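Local coordinates for protein arginine decarboxylase (Campylobacter jejuni subsp. jejuni, PDB 3NZP) that probably catalyses the pyridoxal-phosphate-dependent decarboxylation of arginine to agmatine, a step in polyamine and spermidine biosynthesis, at residues B[68-73]-B[298-303]; B[251-256]-B[308-313]; B[63-68]-B[291-296]. One frame throughout, in Å; residues are numbered along the deposited sequence.

In the fold
All three contacts are partly buried and belong to the outside of the pyridoxal-phosphate-binding barrel, and all three use helix 292-309, which makes them a worked example of how chemistry changes along one helix. Contacts 3 and 1 pack its N-terminal and middle turns against helix 52-72, where the barrel closes; their centres are only about 8 Å apart, and no other chain touches them. Contact 3, nearest the cofactor, combines a buried aromatic side with a charged outer side. Contact 1 is mostly apolar, grading from buried valine to exposed phenylalanine. Contact 2, the farthest from the chain's centre, joins the helix end and the loop following it to helix 242-260 through polar bonds, touching the second subunit.

Contact 1: residues B[68-73]-B[298-303]; sequences KARKEF and DVVFIL
The outer helical layer of the TIM barrel closes where helix 52-72 meets helix 292-309, and here V300 and F301 of the latter meet A69, R70 and F73 of the former. V300 is the residue pushed between the helices, and its two methyls divide the work. With CG1 anti to the backbone N (chi1 178°), that branch faces the end of helix 52-72: V300 CG1 lies 4.1 Å from F73 CD1, and V300 CG1 lies 3.9 Å from the carbonyl oxygen A69 O. The other branch turns to the preceding turn: V300 CG2 lies 4.0 Å from A69 CB and 3.9 Å from R70 CG. Only the aliphatic root of R70 takes part, since its chain bends away and its guanidinium reaches G77 and N67.

F73, the first residue beyond the helical turns, carries the outer half of the contact. Its ring meets that of F301 obliquely, with centroids 5.7 Å apart and planes at 77°. The nearest atoms are F73 CE2 and F301 CD2, 3.5 Å apart, with the F73 carbon near the plane of the F301 ring and at its edge. One face of the F73 ring has E72 CG above its rim, while F301 CB sits over the rim of the opposite face.

Buriedness falls from A69 and V300 to F301, which is exposed. K304 donates to F73 O one turn along helix 292-309. Beneath, V299, V300 and L303 rest on I317 of strand 316-319, and V299, I302 and L303 touch L248 of helix 242-260.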
ATOM      1  N   LYS B  68       0.361  10.289 -36.542  1.00 41.53           N
ATOM      2  CA  LYS B  68       0.817  11.561 -37.065  1.00 37.10           C
ATOM      3  C   LYS B  68       2.341  11.601 -37.011  1.00 36.08           C
ATOM      4  O   LYS B  68       2.983  12.210 -37.859  1.00 46.02           O
ATOM      5  CB  LYS B  68       0.198  12.710 -36.262  1.00 31.72           C
ATOM      6  CG  LYS B  68      -1.318  12.702 -36.385  1.00 41.37           C
ATOM      7  CD  LYS B  68      -1.970  14.026 -36.040  1.00 40.83           C
ATOM      8  CE  LYS B  68      -1.942  14.314 -34.562  1.00 51.13           C
ATOM      9  NZ  LYS B  68      -2.689  15.571 -34.274  1.00 58.81           N
ATOM     10  N   ALA B  69       2.928  10.933 -36.033  1.00 34.52           N
ATOM     11  CA  ALA B  69       4.369  10.915 -35.926  1.00 32.76           C
ATOM     12  C   ALA B  69       4.939  10.030 -37.011  1.00 38.83           C
ATOM     13  O   ALA B  69       5.995  10.315 -37.569  1.00 47.71           O
ATOM     14  CB  ALA B  69       4.798  10.387 -34.571  1.00 40.70           C
ATOM     15  N   ARG B  70       4.256   8.940 -37.319  1.00 44.78           N
ATOM     16  CA  ARG B  70       4.769   8.057 -38.347  1.00 44.86           C
ATOM     17  C   ARG B  70       4.713   8.694 -39.714  1.00 45.41           C
ATOM     18  O   ARG B  70       5.633   8.534 -40.510  1.00 49.64           O
ATOM     19  CB  ARG B  70       4.013   6.738 -38.349  1.00 36.88           C
ATOM     20  CG  ARG B  70       4.606   5.733 -37.392  1.00 47.15           C
ATOM     21  CD  ARG B  70       4.137   4.362 -37.759  1.00 47.34           C
ATOM     22  NE  ARG B  70       2.688   4.346 -37.815  1.00 53.81           N
ATOM     23  CZ  ARG B  70       1.982   3.472 -38.517  1.00 57.72           C
ATOM     24  NH1 ARG B  70       0.655   3.530 -38.501  1.00 63.33           N
ATOM     25  NH2 ARG B  70       2.606   2.552 -39.239  1.00 52.14           N
ATOM     26  N   LYS B  71       3.643   9.429 -39.987  1.00 50.38           N
ATOM     27  CA  LYS B  71       3.498  10.076 -41.287  1.00 50.83           C
ATOM     28  C   LYS B  71       4.517  11.184 -41.474  1.00 48.35           C
ATOM     29  O   LYS B  71       5.049  11.368 -42.570  1.00 38.53           O
ATOM     30  CB  LYS B  71       2.080  10.634 -41.446  1.00 52.50           C
ATOM     31  CG  LYS B  71       1.009   9.548 -41.601  1.00 70.93           C
ATOM     32  CD  LYS B  71       1.257   8.698 -42.857  1.00 71.65           C
ATOM     33  CE  LYS B  71       0.169   7.650 -43.090  1.00 68.75           C
ATOM     34  NZ  LYS B  71       0.294   7.026 -44.437  1.00 65.83           N
ATOM     35  N   GLU B  72       4.789  11.917 -40.397  1.00 47.46           N
ATOM     36  CA  GLU B  72       5.744  13.012 -40.450  1.00 39.47           C
ATOM     37  C   GLU B  72       7.063  12.503 -40.989  1.00 34.00           C
ATOM     38  O   GLU B  72       7.596  13.057 -41.931  1.00 46.83           O
ATOM     39  CB  GLU B  72       5.960  13.619 -39.066  1.00 41.64           C
ATOM     40  CG  GLU B  72       6.728  14.921 -39.107  1.00 43.68           C
ATOM     41  CD  GLU B  72       7.173  15.395 -37.735  1.00 50.71           C
ATOM     42  OE1 GLU B  72       6.308  15.547 -36.843  1.00 57.56           O
ATOM     43  OE2 GLU B  72       8.388  15.624 -37.546  1.00 45.75           O
ATOM     44  N   PHE B  73       7.595  11.439 -40.412  1.00 35.23           N
ATOM     45  CA  PHE B  73       8.865  10.938 -40.908  1.00 34.15           C
ATOM     46  C   PHE B  73       8.684   9.789 -41.884  1.00 31.19           C
ATOM     47  O   PHE B  73       9.623   9.042 -42.137  1.00 32.21           O
ATOM     48  CB  PHE B  73       9.742  10.489 -39.749  1.00 39.95           C
ATOM     49  CG  PHE B  73       9.799  11.475 -38.636  1.00 44.98           C
ATOM     50  CD1 PHE B  73       8.737  11.602 -37.753  1.00 47.79           C
ATOM     51  CD2 PHE B  73      10.901  12.299 -38.482  1.00 46.43           C
ATOM     52  CE1 PHE B  73       8.770  12.535 -36.733  1.00 48.64           C
ATOM     53  CE2 PHE B  73      10.946  13.236 -37.466  1.00 52.55           C
ATOM     54  CZ  PHE B  73       9.877  13.353 -36.589  1.00 53.13           C
ATOM     55  N   ASP B 298      10.008  11.153 -31.189  1.00 27.56           N
ATOM     56  CA  ASP B 298      11.294  10.597 -30.800  1.00 26.80           C
ATOM     57  C   ASP B 298      11.381   9.108 -31.121  1.00 31.38           C
ATOM     58  O   ASP B 298      12.378   8.649 -31.673  1.00 29.84           O
ATOM     59  CB  ASP B 298      11.556  10.846 -29.321  1.00 26.39           C
ATOM     60  CG  ASP B 298      11.922  12.282 -29.043  1.00 40.67           C
ATOM     61  OD1 ASP B 298      11.999  12.686 -27.856  1.00 48.17           O
ATOM     62  OD2 ASP B 298      12.139  13.018 -30.023  1.00 50.52           O
ATOM     63  N   VAL B 299      10.343   8.348 -30.789  1.00 31.49           N
ATOM     64  CA  VAL B 299      10.367   6.915 -31.061  1.00 31.19           C
ATOM     65  C   VAL B 299      10.514   6.640 -32.542  1.00 34.65           C
ATOM     66  O   VAL B 299      11.413   5.911 -32.963  1.00 41.28           O
ATOM     67  CB  VAL B 299       9.089   6.199 -30.541  1.00 35.77           C
ATOM     68  CG1 VAL B 299       9.084   4.730 -30.967  1.00 21.82           C
ATOM     69  CG2 VAL B 299       9.024   6.297 -29.028  1.00 31.59           C
ATOM     70  N   VAL B 300       9.644   7.242 -33.341  1.00 32.14           N
ATOM     71  CA  VAL B 300       9.682   7.027 -34.778  1.00 40.05           C
ATOM     72  C   VAL B 300      10.992   7.474 -35.405  1.00 41.71           C
ATOM     73  O   VAL B 300      11.511   6.827 -36.311  1.00 42.09           O
ATOM     74  CB  VAL B 300       8.545   7.764 -35.461  1.00 40.46           C
ATOM     75  CG1 VAL B 300       8.634   7.557 -36.955  1.00 47.22           C
ATOM     76  CG2 VAL B 300       7.229   7.262 -34.930  1.00 40.54           C
ATOM     77  N   PHE B 301      11.527   8.587 -34.926  1.00 38.12           N
ATOM     78  CA  PHE B 301      12.771   9.099 -35.475  1.00 38.17           C
ATOM     79  C   PHE B 301      13.953   8.198 -35.138  1.00 37.05           C
ATOM     80  O   PHE B 301      14.632   7.711 -36.035  1.00 41.30           O
ATOM     81  CB  PHE B 301      13.005  10.514 -34.964  1.00 46.93           C
ATOM     82  CG  PHE B 301      14.210  11.188 -35.547  1.00 53.42           C
ATOM     83  CD1 PHE B 301      15.464  11.032 -34.960  1.00 61.23           C
ATOM     84  CD2 PHE B 301      14.084  12.032 -36.645  1.00 47.98           C
ATOM     85  CE1 PHE B 301      16.572  11.721 -35.453  1.00 59.16           C
ATOM     86  CE2 PHE B 301      15.184  12.721 -37.144  1.00 46.63           C
ATOM     87  CZ  PHE B 301      16.431  12.568 -36.546  1.00 49.74           C
ATOM     88  N   ILE B 302      14.189   7.969 -33.850  1.00 35.34           N
ATOM     89  CA  ILE B 302      15.299   7.126 -33.425  1.00 35.87           C
ATOM     90  C   ILE B 302      15.330   5.808 -34.189  1.00 39.39           C
ATOM     91  O   ILE B 302      16.382   5.370 -34.664  1.00 34.14           O
ATOM     92  CB  ILE B 302      15.219   6.777 -31.926  1.00 38.15           C
ATOM     93  CG1 ILE B 302      15.127   8.049 -31.074  1.00 34.08           C
ATOM     94  CG2 ILE B 302      16.449   5.958 -31.526  1.00 34.57           C
ATOM     95  CD1 ILE B 302      16.363   8.921 -31.139  1.00 57.85           C
ATOM     96  N   LEU B 303      14.172   5.169 -34.305  1.00 40.61           N
ATOM     97  CA  LEU B 303      14.112   3.890 -34.999  1.00 41.59           C
ATOM     98  C   LEU B 303      14.403   4.035 -36.489  1.00 40.02           C
ATOM     99  O   LEU B 303      15.187   3.270 -37.045  1.00 41.80           O
ATOM    100  CB  LEU B 303      12.754   3.223 -34.778  1.00 38.36           C
ATOM    101  CG  LEU B 303      12.457   2.803 -33.333  1.00 38.05           C
ATOM    102  CD1 LEU B 303      11.060   2.210 -33.286  1.00 32.13           C
ATOM    103  CD2 LEU B 303      13.494   1.799 -32.835  1.00 26.36           C
TER

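Contact 2: residues B[251-256]-B[308-313]; sequences AGNIYT and EQKKDL
K310 NZ is gripped by two side chains of helix 242-260, donating to N253 OD1 at 3.1 Å and to T256 OG1 at 3.2 Å. It approaches N253 OD1 in the carbonyl plane, on a lone pair, with a C=O...N angle of 136°. The lysine gets there by folding back, its chain bent at chi2 and again at chi4, and it crosses both partners at about a right angle. Its aliphatic part is used too, K310 CG packing 3.8 Å from T256 CG2.

T256 relays the grip into its own helix. Its hydroxyl occupies the site between backbone N and carbonyl carbon (chi1 59°), from which OG1 donates to the carbonyl N253 O at 2.8 Å while it accepts from the lysine. One hydroxyl thus ties the ammonium to the helix backbone. A weak, long ion pair with E257 would add some compensation for the lysine's charge.

Farther along, Y255 OH donates to L313 O at 2.7 Å, arriving from above the carbonyl plane rather than on a lone pair. D312 lies between these two attachments and turns inward, its OD2 accepting from L313 N at 2.7 Å.

Q309 and K310 also border the second subunit, whose L394 carbonyl accepts from Q309 NE2 and whose G395 packs on both residues. A Schellman motif, with K311 as the positive-phi C-prime residue, ends helix 292-309. The bonds of K310 to N253 and T256, and of Y255 to L313, tie that C-terminus and the loop leading to barrel strand 316-319 onto the preceding barrel helix.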
ATOM      1  N   ALA B 251      18.279  -0.406 -27.656  1.00 38.49           N
ATOM      2  CA  ALA B 251      17.403  -1.493 -28.072  1.00 33.28           C
ATOM      3  C   ALA B 251      17.323  -1.586 -29.595  1.00 34.55           C
ATOM      4  O   ALA B 251      17.344  -2.682 -30.162  1.00 26.51           O
ATOM      5  CB  ALA B 251      16.015  -1.303 -27.475  1.00 23.69           C
ATOM      6  N   GLY B 252      17.239  -0.431 -30.253  1.00 39.24           N
ATOM      7  CA  GLY B 252      17.162  -0.394 -31.706  1.00 35.03           C
ATOM      8  C   GLY B 252      18.333  -1.106 -32.365  1.00 36.79           C
ATOM      9  O   GLY B 252      18.170  -1.796 -33.366  1.00 33.48           O
ATOM     10  N   ASN B 253      19.526  -0.943 -31.809  1.00 42.10           N
ATOM     11  CA  ASN B 253      20.692  -1.600 -32.365  1.00 39.73           C
ATOM     12  C   ASN B 253      20.681  -3.085 -32.053  1.00 35.13           C
ATOM     13  O   ASN B 253      21.115  -3.888 -32.868  1.00 42.31           O
ATOM     14  CB  ASN B 253      21.970  -0.944 -31.839  1.00 46.15           C
ATOM     15  CG  ASN B 253      22.308   0.334 -32.587  1.00 50.28           C
ATOM     16  OD1 ASN B 253      22.832   0.294 -33.701  1.00 58.54           O
ATOM     17  ND2 ASN B 253      21.985   1.471 -31.991  1.00 48.16           N
ATOM     18  N   ILE B 254      20.184  -3.461 -30.880  1.00 36.51           N
ATOM     19  CA  ILE B 254      20.114  -4.877 -30.519  1.00 36.07           C
ATOM     20  C   ILE B 254      19.180  -5.532 -31.532  1.00 34.80           C
ATOM     21  O   ILE B 254      19.446  -6.622 -32.033  1.00 33.48           O
ATOM     22  CB  ILE B 254      19.554  -5.076 -29.073  1.00 34.40           C
ATOM     23  CG1 ILE B 254      20.586  -4.607 -28.046  1.00 32.90           C
ATOM     24  CG2 ILE B 254      19.233  -6.536 -28.813  1.00 30.03           C
ATOM     25  CD1 ILE B 254      20.180  -4.820 -26.624  1.00 29.99           C
ATOM     26  N   TYR B 255      18.086  -4.847 -31.835  1.00 36.87           N
ATOM     27  CA  TYR B 255      17.115  -5.330 -32.803  1.00 33.24           C
ATOM     28  C   TYR B 255      17.787  -5.635 -34.141  1.00 32.75           C
ATOM     29  O   TYR B 255      17.701  -6.752 -34.636  1.00 31.72           O
ATOM     30  CB  TYR B 255      16.037  -4.277 -33.002  1.00 34.35           C
ATOM     31  CG  TYR B 255      15.263  -4.426 -34.281  1.00 34.78           C
ATOM     32  CD1 TYR B 255      14.306  -5.422 -34.429  1.00 35.35           C
ATOM     33  CD2 TYR B 255      15.462  -3.538 -35.333  1.00 36.08           C
ATOM     34  CE1 TYR B 255      13.558  -5.521 -35.599  1.00 42.98           C
ATOM     35  CE2 TYR B 255      14.725  -3.626 -36.499  1.00 35.03           C
ATOM     36  CZ  TYR B 255      13.773  -4.612 -36.627  1.00 40.03           C
ATOM     37  OH  TYR B 255      13.012  -4.666 -37.773  1.00 40.54           O
ATOM     38  N   THR B 256      18.451  -4.640 -34.728  1.00 38.38           N
ATOM     39  CA  THR B 256      19.123  -4.840 -36.012  1.00 40.99           C
ATOM     40  C   THR B 256      20.155  -5.964 -35.936  1.00 40.40           C
ATOM     41  O   THR B 256      20.163  -6.857 -36.779  1.00 40.35           O
ATOM     42  CB  THR B 256      19.835  -3.545 -36.527  1.00 39.44           C
ATOM     43  OG1 THR B 256      20.810  -3.108 -35.573  1.00 45.23           O
ATOM     44  CG2 THR B 256      18.830  -2.432 -36.765  1.00 41.15           C
ATOM     45  N   GLU B 308      17.803   2.938 -41.026  1.00 49.26           N
ATOM     46  CA  GLU B 308      18.512   3.416 -42.202  1.00 41.87           C
ATOM     47  C   GLU B 308      20.002   3.126 -42.083  1.00 40.07           C
ATOM     48  O   GLU B 308      20.584   2.531 -42.978  1.00 40.85           O
ATOM     49  CB  GLU B 308      18.270   4.905 -42.402  1.00 31.42           C
ATOM     50  CG  GLU B 308      16.810   5.249 -42.579  1.00 46.60           C
ATOM     51  CD  GLU B 308      16.584   6.716 -42.921  1.00 64.03           C
ATOM     52  OE1 GLU B 308      17.242   7.589 -42.300  1.00 59.47           O
ATOM     53  OE2 GLU B 308      15.738   6.992 -43.810  1.00 64.84           O
ATOM     54  N   GLN B 309      20.615   3.527 -40.976  1.00 41.60           N
ATOM     55  CA  GLN B 309      22.039   3.292 -40.784  1.00 44.45           C
ATOM     56  C   GLN B 309      22.411   1.845 -41.057  1.00 48.71           C
ATOM     57  O   GLN B 309      23.283   1.566 -41.877  1.00 55.00           O
ATOM     58  CB  GLN B 309      22.470   3.650 -39.363  1.00 48.28           C
ATOM     59  CG  GLN B 309      23.903   3.232 -39.047  1.00 55.04           C
ATOM     60  CD  GLN B 309      24.308   3.539 -37.623  1.00 64.60           C
ATOM     61  OE1 GLN B 309      23.634   3.126 -36.673  1.00 73.72           O
ATOM     62  NE2 GLN B 309      25.414   4.263 -37.461  1.00 56.51           N
ATOM     63  N   LYS B 310      21.754   0.921 -40.369  1.00 51.57           N
ATOM     64  CA  LYS B 310      22.032  -0.492 -40.550  1.00 50.38           C
ATOM     65  C   LYS B 310      21.321  -0.985 -41.800  1.00 50.36           C
ATOM     66  O   LYS B 310      21.329  -2.176 -42.102  1.00 51.90           O
ATOM     67  CB  LYS B 310      21.543  -1.275 -39.333  1.00 54.03           C
ATOM     68  CG  LYS B 310      22.073  -0.767 -38.001  1.00 50.70           C
ATOM     69  CD  LYS B 310      23.594  -0.791 -37.962  1.00 54.05           C
ATOM     70  CE  LYS B 310      24.141  -0.721 -36.528  1.00 65.26           C
ATOM     71  NZ  LYS B 310      23.775  -1.894 -35.644  1.00 55.77           N
ATOM     72  N   LYS B 311      20.719  -0.049 -42.529  1.00 56.92           N
ATOM     73  CA  LYS B 311      19.963  -0.348 -43.757  1.00 62.82           C
ATOM     74  C   LYS B 311      19.175  -1.638 -43.634  1.00 58.56           C
ATOM     75  O   LYS B 311      19.228  -2.513 -44.497  1.00 51.64           O
ATOM     76  CB  LYS B 311      20.881  -0.381 -44.985  1.00 58.00           C
ATOM     77  CG  LYS B 311      22.152  -1.164 -44.815  1.00 66.37           C
ATOM     78  CD  LYS B 311      23.140  -0.838 -45.920  1.00 78.20           C
ATOM     79  CE  LYS B 311      24.441  -1.606 -45.715  1.00 81.53           C
ATOM     80  NZ  LYS B 311      25.422  -1.361 -46.804  1.00 80.64           N
ATOM     81  N   ASP B 312      18.434  -1.723 -42.531  1.00 60.17           N
ATOM     82  CA  ASP B 312      17.595  -2.867 -42.223  1.00 52.70           C
ATOM     83  C   ASP B 312      16.144  -2.427 -42.273  1.00 48.83           C
ATOM     84  O   ASP B 312      15.830  -1.297 -42.665  1.00 49.03           O
ATOM     85  CB  ASP B 312      17.939  -3.401 -40.840  1.00 49.79           C
ATOM     86  CG  ASP B 312      17.720  -4.894 -40.726  1.00 59.67           C
ATOM     87  OD1 ASP B 312      18.453  -5.534 -39.940  1.00 63.98           O
ATOM     88  OD2 ASP B 312      16.825  -5.431 -41.420  1.00 59.67           O
ATOM     89  N   LEU B 313      15.264  -3.329 -41.865  1.00 48.74           N
ATOM     90  CA  LEU B 313      13.824  -3.079 -41.868  1.00 44.46           C
ATOM     91  C   LEU B 313      13.313  -2.269 -40.680  1.00 42.81           C
ATOM     92  O   LEU B 313      13.559  -2.623 -39.526  1.00 41.16           O
ATOM     93  CB  LEU B 313      13.090  -4.417 -41.911  1.00 35.46           C
ATOM     94  CG  LEU B 313      11.590  -4.318 -41.701  1.00 31.11           C
ATOM     95  CD1 LEU B 313      10.972  -3.594 -42.882  1.00 36.77           C
ATOM     96  CD2 LEU B 313      11.009  -5.705 -41.535  1.00 25.71           C
TER
HETATM   97  O   HOH W   1      22.773   4.229 -33.780  1.00 25.49           O

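Contact 3: residues B[63-68]-B[291-296]; sequences YGNFNK and TLREYA
This is a helix-helix packing contact at the closure of the barrel: F66, N65 and K68 of helix 52-72 meet A296, R293, L292 and Y295 in the first turn of helix 292-309. The axes of the short segments approach to 8.7 Å and cross at -46°. A296 presents its methyl to the F66 ring: its CB stands 3.8 Å from the centroid of that ring, almost exactly on the ring normal, as a CH-pi contact. Y295 meets the same ring differently. Its CE1 comes 3.5 Å from F66 CZ at the ring's edge, and the two rings lie rim to rim with planes at 83°.

N65 points toward the start of helix 292-309, its CB 4.0 Å from L292 CD2. Its side chain crosses R293 obliquely, the amide plane turned steeply against the guanidinium plane. The arginine's CG stands anti to its backbone N (chi1 -174°), and a bend at chi2 then swings the guanidinium over helix 52-72. There K68 CB covers one face, 3.7 Å from R293 NH2. E72 forms a salt bridge with R293 NH1 and N297 accepts from NE; both bonds would limit rotation of the flat group, but only the E72 carboxylate would be expected to balance positive charge near K68. T291 and E294 form a capping box that starts the helix, with E294 N donating to T291 OG1 at 3.0 Å.

F66 also stacks on F79 and touches I317 and I319, while the Y295 side chain lies about 9 Å from the bound cofactor. The chemistry therefore implies a two-sided interface, aromatic and buried toward the barrel, ionic toward the surface.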
ATOM      1  N   TYR B  63      -3.005   6.391 -30.402  1.00 39.28           N
ATOM      2  CA  TYR B  63      -2.911   6.050 -31.816  1.00 38.90           C
ATOM      3  C   TYR B  63      -2.810   7.317 -32.672  1.00 39.82           C
ATOM      4  O   TYR B  63      -2.068   7.359 -33.658  1.00 36.22           O
ATOM      5  CB  TYR B  63      -4.115   5.212 -32.234  1.00 25.38           C
ATOM      6  CG  TYR B  63      -3.935   3.769 -31.879  1.00 25.42           C
ATOM      7  CD1 TYR B  63      -4.209   3.293 -30.599  1.00 24.78           C
ATOM      8  CD2 TYR B  63      -3.427   2.882 -32.816  1.00 34.52           C
ATOM      9  CE1 TYR B  63      -3.977   1.957 -30.267  1.00 25.92           C
ATOM     10  CE2 TYR B  63      -3.189   1.559 -32.500  1.00 40.32           C
ATOM     11  CZ  TYR B  63      -3.464   1.101 -31.229  1.00 35.17           C
ATOM     12  OH  TYR B  63      -3.204  -0.222 -30.961  1.00 47.42           O
ATOM     13  N   GLY B  64      -3.547   8.350 -32.270  1.00 41.70           N
ATOM     14  CA  GLY B  64      -3.526   9.608 -32.990  1.00 39.74           C
ATOM     15  C   GLY B  64      -2.128  10.180 -33.130  1.00 38.36           C
ATOM     16  O   GLY B  64      -1.678  10.468 -34.236  1.00 35.38           O
ATOM     17  N   ASN B  65      -1.428  10.330 -32.014  1.00 36.51           N
ATOM     18  CA  ASN B  65      -0.085  10.877 -32.050  1.00 36.63           C
ATOM     19  C   ASN B  65       0.929  10.003 -32.762  1.00 33.13           C
ATOM     20  O   ASN B  65       1.732  10.495 -33.545  1.00 31.78           O
ATOM     21  CB  ASN B  65       0.418  11.151 -30.642  1.00 36.41           C
ATOM     22  CG  ASN B  65      -0.143  12.413 -30.078  1.00 37.99           C
ATOM     23  OD1 ASN B  65      -1.302  12.459 -29.685  1.00 44.73           O
ATOM     24  ND2 ASN B  65       0.670  13.468 -30.056  1.00 40.43           N
ATOM     25  N   PHE B  66       0.908   8.710 -32.481  1.00 33.47           N
ATOM     26  CA  PHE B  66       1.866   7.833 -33.115  1.00 37.81           C
ATOM     27  C   PHE B  66       1.627   7.746 -34.611  1.00 38.62           C
ATOM     28  O   PHE B  66       2.563   7.525 -35.380  1.00 44.20           O
ATOM     29  CB  PHE B  66       1.858   6.439 -32.464  1.00 32.11           C
ATOM     30  CG  PHE B  66       2.904   6.277 -31.400  1.00 22.14           C
ATOM     31  CD1 PHE B  66       4.211   5.971 -31.742  1.00 23.07           C
ATOM     32  CD2 PHE B  66       2.600   6.506 -30.063  1.00 26.85           C
ATOM     33  CE1 PHE B  66       5.210   5.902 -30.770  1.00 32.27           C
ATOM     34  CE2 PHE B  66       3.585   6.440 -29.081  1.00 24.89           C
ATOM     35  CZ  PHE B  66       4.895   6.138 -29.431  1.00 34.65           C
ATOM     36  N   ASN B  67       0.394   7.941 -35.053  1.00 35.43           N
ATOM     37  CA  ASN B  67       0.172   7.877 -36.484  1.00 39.99           C
ATOM     38  C   ASN B  67       0.688   9.150 -37.138  1.00 40.60           C
ATOM     39  O   ASN B  67       1.393   9.101 -38.145  1.00 37.59           O
ATOM     40  CB  ASN B  67      -1.300   7.645 -36.800  1.00 37.44           C
ATOM     41  CG  ASN B  67      -1.684   6.198 -36.640  1.00 46.49           C
ATOM     42  OD1 ASN B  67      -0.850   5.303 -36.848  1.00 33.32           O
ATOM     43  ND2 ASN B  67      -2.942   5.947 -36.279  1.00 49.75           N
ATOM     44  N   LYS B  68       0.361  10.289 -36.542  1.00 41.53           N
ATOM     45  CA  LYS B  68       0.817  11.561 -37.065  1.00 37.10           C
ATOM     46  C   LYS B  68       2.341  11.601 -37.011  1.00 36.08           C
ATOM     47  O   LYS B  68       2.983  12.210 -37.859  1.00 46.02           O
ATOM     48  CB  LYS B  68       0.198  12.710 -36.262  1.00 31.72           C
ATOM     49  CG  LYS B  68      -1.318  12.702 -36.385  1.00 41.37           C
ATOM     50  CD  LYS B  68      -1.970  14.026 -36.040  1.00 40.83           C
ATOM     51  CE  LYS B  68      -1.942  14.314 -34.562  1.00 51.13           C
ATOM     52  NZ  LYS B  68      -2.689  15.571 -34.274  1.00 58.81           N
ATOM     53  N   THR B 291       6.137  16.007 -24.226  1.00 44.72           N
ATOM     54  CA  THR B 291       4.721  15.820 -24.657  1.00 42.37           C
ATOM     55  C   THR B 291       4.509  14.446 -25.303  1.00 37.63           C
ATOM     56  O   THR B 291       5.470  13.765 -25.651  1.00 30.99           O
ATOM     57  CB  THR B 291       4.303  16.893 -25.679  1.00 41.71           C
ATOM     58  OG1 THR B 291       4.902  16.609 -26.948  1.00 47.68           O
ATOM     59  CG2 THR B 291       4.744  18.267 -25.216  1.00 42.01           C
ATOM     60  N   LEU B 292       3.256  14.042 -25.473  1.00 32.81           N
ATOM     61  CA  LEU B 292       2.990  12.745 -26.083  1.00 32.60           C
ATOM     62  C   LEU B 292       3.586  12.725 -27.490  1.00 32.91           C
ATOM     63  O   LEU B 292       4.268  11.771 -27.875  1.00 32.86           O
ATOM     64  CB  LEU B 292       1.482  12.479 -26.168  1.00 28.55           C
ATOM     65  CG  LEU B 292       1.040  11.010 -26.212  1.00 33.03           C
ATOM     66  CD1 LEU B 292      -0.384  10.942 -26.736  1.00 27.84           C
ATOM     67  CD2 LEU B 292       1.951  10.190 -27.102  1.00 33.54           C
ATOM     68  N   ARG B 293       3.335  13.793 -28.245  1.00 33.02           N
ATOM     69  CA  ARG B 293       3.835  13.916 -29.611  1.00 36.53           C
ATOM     70  C   ARG B 293       5.358  13.818 -29.639  1.00 33.77           C
ATOM     71  O   ARG B 293       5.930  13.176 -30.523  1.00 31.32           O
ATOM     72  CB  ARG B 293       3.366  15.246 -30.229  1.00 33.87           C
ATOM     73  CG  ARG B 293       3.702  15.418 -31.710  1.00 31.44           C
ATOM     74  CD  ARG B 293       3.199  14.243 -32.529  1.00 50.31           C
ATOM     75  NE  ARG B 293       3.704  14.231 -33.902  1.00 51.92           N
ATOM     76  CZ  ARG B 293       3.138  14.855 -34.931  1.00 52.27           C
ATOM     77  NH1 ARG B 293       3.696  14.767 -36.129  1.00 56.88           N
ATOM     78  NH2 ARG B 293       2.019  15.555 -34.771  1.00 44.81           N
ATOM     79  N   GLU B 294       6.002  14.450 -28.662  1.00 31.30           N
ATOM     80  CA  GLU B 294       7.455  14.422 -28.561  1.00 29.90           C
ATOM     81  C   GLU B 294       7.911  12.976 -28.367  1.00 38.50           C
ATOM     82  O   GLU B 294       8.849  12.500 -29.015  1.00 36.32           O
ATOM     83  CB  GLU B 294       7.922  15.283 -27.391  1.00 25.05           C
ATOM     84  CG  GLU B 294       9.420  15.303 -27.243  1.00 37.63           C
ATOM     85  CD  GLU B 294       9.914  16.359 -26.265  1.00 44.22           C
ATOM     86  OE1 GLU B 294      11.148  16.520 -26.162  1.00 49.01           O
ATOM     87  OE2 GLU B 294       9.086  17.025 -25.604  1.00 40.74           O
ATOM     88  N   TYR B 295       7.228  12.275 -27.470  1.00 41.81           N
ATOM     89  CA  TYR B 295       7.538  10.884 -27.198  1.00 38.82           C
ATOM     90  C   TYR B 295       7.385  10.093 -28.497  1.00 37.65           C
ATOM     91  O   TYR B 295       8.274   9.331 -28.882  1.00 39.25           O
ATOM     92  CB  TYR B 295       6.603  10.363 -26.109  1.00 43.07           C
ATOM     93  CG  TYR B 295       6.724   8.891 -25.818  1.00 41.76           C
ATOM     94  CD1 TYR B 295       5.846   7.980 -26.389  1.00 45.80           C
ATOM     95  CD2 TYR B 295       7.712   8.410 -24.976  1.00 34.65           C
ATOM     96  CE1 TYR B 295       5.952   6.624 -26.126  1.00 53.10           C
ATOM     97  CE2 TYR B 295       7.832   7.059 -24.706  1.00 39.90           C
ATOM     98  CZ  TYR B 295       6.949   6.166 -25.286  1.00 47.86           C
ATOM     99  OH  TYR B 295       7.067   4.808 -25.052  1.00 49.84           O
ATOM    100  N   ALA B 296       6.268  10.289 -29.186  1.00 34.00           N
ATOM    101  CA  ALA B 296       6.040   9.581 -30.439  1.00 38.45           C
ATOM    102  C   ALA B 296       7.076   9.965 -31.500  1.00 37.70           C
ATOM    103  O   ALA B 296       7.718   9.089 -32.084  1.00 39.39           O
ATOM    104  CB  ALA B 296       4.616   9.843 -30.952  1.00 35.19           C
TER